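Local coordinates for ABC transporter, periplasmic solute-binding protein (Rhizobium meliloti, PDB 4WED), which probably serves as the periplasmic solute-binding component of an ABC transporter, perhaps for peptides or nickel, at residues W58-K70 with F183-I195. Numbering follows the deposited sequence.
Sequences WAIQDLMFEPLVK and FKEPVGTGPWVQI. With NA (sodium ion), chain B.
E66 and T189 meet through their polar ends: T189 OG1 donates to E66 OE1 over 3.0 Å, on the carboxylate's anti lone pair. Beyond CG the E66 chain runs extended (chi2 180°), which carries its carboxylate past G190 CA to the threonine. W211 NE1 also hydrogen-bonds OE1 and Y210 OH hydrogen-bonds OE2, so three hydrogen bonds hold the buried group's rotation. With an alanine here, T189 OG1, W211 and Y210 would probably lose the carboxylate each bonds, and a gap would open beside G190 CA. Water 1 bridges the two backbones, accepting from E66 N and T189 N. Nearby, G190 N reaches M64 O at 2.7 Å, but from above the carbonyl plane, 48° out of it. A CB on G190 would lie 2.5 Å from M64 C, evidence that the close approach needs a residue without a side chain. L63 O takes the longer bond from W192 N (3.3 Å) and also lies in plane at the indole edge, while L63 CD2 touches W192 CD1. Bent at chi2 and chi3, M64 sets CB against W192 O, CG 3.6 Å from P186 O, and CE near P186 CB and Q194 CB; F65 CZ touches P186 CB at 3.9 Å. The contact thus joins the chain following helix 58-61, with D62 and D515 binding sodium, to the loop entering edge strand 192-197 and its first residue, W192; F204 of strand 201-206 and L220 of strand 219-224 pack against L63 and W192.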
# COMPACT_ATOMS: atom_id res chain seq x y z
N TRP A 58 -2.45 -12.28 5.28
CA TRP A 58 -3.03 -11.18 6.08
C TRP A 58 -4.55 -11.11 5.97
O TRP A 58 -5.25 -11.02 6.97
CB TRP A 58 -2.44 -9.84 5.68
CG TRP A 58 -0.95 -9.73 5.90
CD1 TRP A 58 -0.31 -9.37 7.03
CD2 TRP A 58 0.08 -9.95 4.92
NE1 TRP A 58 1.06 -9.38 6.85
CE2 TRP A 58 1.32 -9.72 5.55
CE3 TRP A 58 0.06 -10.32 3.56
CZ2 TRP A 58 2.53 -9.86 4.89
CZ3 TRP A 58 1.27 -10.46 2.89
CH2 TRP A 58 2.50 -10.23 3.56
N ALA A 59 -5.06 -11.16 4.75
CA ALA A 59 -6.49 -11.07 4.54
C ALA A 59 -7.30 -12.12 5.31
O ALA A 59 -8.45 -11.90 5.64
CB ALA A 59 -6.77 -11.17 3.06
N ILE A 60 -6.69 -13.25 5.61
CA ILE A 60 -7.38 -14.30 6.39
C ILE A 60 -7.46 -13.92 7.82
O ILE A 60 -8.51 -14.08 8.44
CB ILE A 60 -6.62 -15.65 6.35
CG1 ILE A 60 -6.44 -16.16 4.91
CG2 ILE A 60 -7.34 -16.72 7.16
CD1 ILE A 60 -7.73 -16.37 4.12
N GLN A 61 -6.38 -13.35 8.33
CA GLN A 61 -6.31 -12.86 9.70
C GLN A 61 -7.35 -11.79 9.90
O GLN A 61 -7.97 -11.69 10.94
CB GLN A 61 -4.93 -12.32 10.00
CG GLN A 61 -3.95 -13.37 10.46
CD GLN A 61 -2.52 -12.99 10.20
OE1 GLN A 61 -2.18 -12.52 9.14
NE2 GLN A 61 -1.68 -13.20 11.17
N ASP A 62 -7.56 -11.00 8.87
CA ASP A 62 -8.51 -9.91 8.90
C ASP A 62 -9.93 -10.40 9.09
O ASP A 62 -10.79 -9.64 9.46
CB ASP A 62 -8.37 -9.08 7.64
CG ASP A 62 -9.27 -7.89 7.64
OD1 ASP A 62 -9.34 -7.16 8.63
OD2 ASP A 62 -9.90 -7.69 6.62
N LEU A 63 -10.16 -11.67 8.79
CA LEU A 63 -11.46 -12.30 9.00
C LEU A 63 -11.97 -12.40 10.43
O LEU A 63 -13.14 -12.29 10.68
CB LEU A 63 -11.45 -13.68 8.39
CG LEU A 63 -11.47 -13.64 6.88
CD1 LEU A 63 -11.18 -15.03 6.35
CD2 LEU A 63 -12.83 -13.15 6.44
N MSE A 64 -11.08 -12.68 11.37
CA MSE A 64 -11.44 -12.88 12.78
C MSE A 64 -10.69 -12.01 13.72
O MSE A 64 -11.05 -11.93 14.89
CB MSE A 64 -11.22 -14.36 13.18
CG MSE A 64 -9.77 -14.73 13.47
SE MSE A 64 -8.72 -15.01 11.82
CE MSE A 64 -9.61 -16.71 11.31
N PHE A 65 -9.61 -11.39 13.27
CA PHE A 65 -8.88 -10.49 14.16
C PHE A 65 -9.25 -9.04 13.90
O PHE A 65 -9.43 -8.60 12.76
CB PHE A 65 -7.36 -10.78 14.14
CG PHE A 65 -7.02 -12.18 14.67
CD1 PHE A 65 -7.28 -12.52 16.00
CD2 PHE A 65 -6.43 -13.12 13.86
CE1 PHE A 65 -6.95 -13.78 16.49
CE2 PHE A 65 -6.11 -14.39 14.34
CZ PHE A 65 -6.38 -14.72 15.66
N GLU A 66 -9.39 -8.29 14.98
CA GLU A 66 -9.75 -6.89 14.86
C GLU A 66 -8.75 -6.02 15.55
O GLU A 66 -8.15 -6.43 16.54
CB GLU A 66 -11.14 -6.63 15.40
CG GLU A 66 -12.24 -7.01 14.43
CD GLU A 66 -13.63 -6.76 14.98
OE1 GLU A 66 -13.81 -7.13 16.16
OE2 GLU A 66 -14.53 -6.21 14.25
N PRO A 67 -8.53 -4.81 15.00
CA PRO A 67 -7.66 -3.83 15.65
C PRO A 67 -8.43 -2.85 16.55
O PRO A 67 -9.67 -2.82 16.59
CB PRO A 67 -7.10 -3.05 14.46
CG PRO A 67 -8.29 -3.00 13.54
CD PRO A 67 -9.03 -4.32 13.71
N LEU A 68 -7.67 -2.00 17.23
CA LEU A 68 -8.26 -0.91 17.97
C LEU A 68 -8.96 0.07 17.03
O LEU A 68 -10.09 0.51 17.30
CB LEU A 68 -7.14 -0.15 18.71
CG LEU A 68 -6.51 -0.95 19.84
CD1 LEU A 68 -5.23 -0.26 20.28
CD2 LEU A 68 -7.47 -1.07 21.01
N VAL A 69 -8.26 0.45 15.97
CA VAL A 69 -8.79 1.37 14.96
C VAL A 69 -8.58 0.74 13.62
O VAL A 69 -7.64 -0.03 13.43
CB VAL A 69 -8.09 2.75 14.98
CG1 VAL A 69 -8.38 3.47 16.27
CG2 VAL A 69 -6.58 2.64 14.80
N LYS A 70 -9.48 1.06 12.70
CA LYS A 70 -9.46 0.56 11.35
C LYS A 70 -8.96 1.66 10.41
O LYS A 70 -9.22 2.88 10.59
CB LYS A 70 -10.85 0.08 10.92
CG LYS A 70 -11.06 -1.43 11.06
N PHE A 183 0.60 -19.32 20.69
CA PHE A 183 -0.65 -19.32 19.93
C PHE A 183 -1.14 -20.75 19.61
O PHE A 183 -0.38 -21.60 19.10
CB PHE A 183 -0.49 -18.52 18.65
CG PHE A 183 -1.63 -18.68 17.67
CD1 PHE A 183 -1.62 -19.70 16.71
CD2 PHE A 183 -2.70 -17.80 17.69
CE1 PHE A 183 -2.66 -19.86 15.81
CE2 PHE A 183 -3.74 -17.91 16.76
CZ PHE A 183 -3.73 -18.95 15.84
N LYS A 184 -2.40 -21.00 19.94
CA LYS A 184 -3.08 -22.26 19.69
C LYS A 184 -4.16 -22.02 18.62
O LYS A 184 -3.86 -22.17 17.45
CB LYS A 184 -3.67 -22.80 21.00
CG LYS A 184 -2.66 -23.56 21.85
N GLU A 185 -5.36 -21.60 18.99
CA GLU A 185 -6.46 -21.44 18.03
C GLU A 185 -6.72 -19.96 17.71
O GLU A 185 -6.46 -19.08 18.54
CB GLU A 185 -7.73 -22.11 18.57
N PRO A 186 -7.26 -19.67 16.50
CA PRO A 186 -7.42 -18.27 16.10
C PRO A 186 -8.70 -17.64 16.64
O PRO A 186 -9.64 -17.37 15.88
CB PRO A 186 -7.45 -18.36 14.57
CG PRO A 186 -8.14 -19.68 14.33
CD PRO A 186 -7.78 -20.60 15.48
N VAL A 187 -8.66 -17.36 17.94
CA VAL A 187 -9.79 -16.83 18.71
C VAL A 187 -9.69 -15.31 18.85
O VAL A 187 -9.27 -14.78 19.88
CB VAL A 187 -9.83 -17.47 20.13
CG1 VAL A 187 -11.09 -17.07 20.90
CG2 VAL A 187 -9.72 -18.98 20.05
N GLY A 188 -10.10 -14.61 17.81
CA GLY A 188 -10.19 -13.16 17.84
C GLY A 188 -11.59 -12.72 18.18
O GLY A 188 -12.36 -13.49 18.70
N THR A 189 -11.89 -11.46 17.87
CA THR A 189 -13.21 -10.83 18.11
C THR A 189 -14.01 -10.58 16.83
O THR A 189 -15.13 -10.10 16.86
CB THR A 189 -13.05 -9.45 18.76
OG1 THR A 189 -12.09 -8.68 18.03
CG2 THR A 189 -12.56 -9.61 20.18
N GLY A 190 -13.39 -10.90 15.70
CA GLY A 190 -13.94 -10.55 14.39
C GLY A 190 -15.20 -11.35 13.97
O GLY A 190 -15.64 -12.28 14.66
N PRO A 191 -15.78 -10.96 12.85
CA PRO A 191 -17.07 -11.51 12.40
C PRO A 191 -17.08 -12.99 11.97
O PRO A 191 -18.14 -13.56 11.96
CB PRO A 191 -17.46 -10.59 11.24
CG PRO A 191 -16.20 -9.86 10.84
CD PRO A 191 -15.25 -9.91 11.96
N TRP A 192 -15.92 -13.62 11.72
CA TRP A 192 -15.79 -14.97 11.18
C TRP A 192 -15.06 -15.92 12.13
O TRP A 192 -14.04 -15.56 12.69
CB TRP A 192 -15.00 -14.93 9.87
CG TRP A 192 -15.73 -14.19 8.81
CD1 TRP A 192 -15.49 -12.91 8.40
CD2 TRP A 192 -16.88 -14.64 8.09
NE1 TRP A 192 -16.41 -12.55 7.43
CE2 TRP A 192 -17.26 -13.61 7.22
CE3 TRP A 192 -17.61 -15.86 8.08
CZ2 TRP A 192 -18.34 -13.73 6.35
CZ3 TRP A 192 -18.69 -15.99 7.24
CH2 TRP A 192 -19.05 -14.92 6.38
N VAL A 193 -15.58 -17.14 12.27
CA VAL A 193 -14.98 -18.19 13.09
C VAL A 193 -14.38 -19.20 12.14
O VAL A 193 -15.08 -19.69 11.27
CB VAL A 193 -16.04 -18.91 13.93
CG1 VAL A 193 -15.42 -20.03 14.75
CG2 VAL A 193 -16.73 -17.94 14.85
N GLN A 194 -13.10 -19.52 12.30
CA GLN A 194 -12.46 -20.61 11.52
C GLN A 194 -13.08 -21.94 11.87
O GLN A 194 -13.03 -22.36 13.02
CB GLN A 194 -10.94 -20.66 11.75
CG GLN A 194 -10.26 -21.87 11.13
CD GLN A 194 -8.82 -21.60 10.71
OE1 GLN A 194 -8.56 -20.74 9.82
NE2 GLN A 194 -7.87 -22.35 11.30
N ILE A 195 -13.71 -22.58 10.90
CA ILE A 195 -14.28 -23.93 11.15
C ILE A 195 -13.29 -25.04 10.80
O ILE A 195 -13.31 -26.11 11.41
CB ILE A 195 -15.60 -24.13 10.37
CG1 ILE A 195 -16.67 -23.11 10.85
CG2 ILE A 195 -16.12 -25.53 10.53
CD1 ILE A 195 -17.46 -23.51 12.09
NA NA B . -10.77 -5.55 7.00
O HOH W 1 -9.60 -9.60 17.36
O HOH W 2 -9.52 -4.31 8.87
O HOH W 3 -12.02 -6.18 5.00
O HOH W 4 -11.81 -6.66 8.42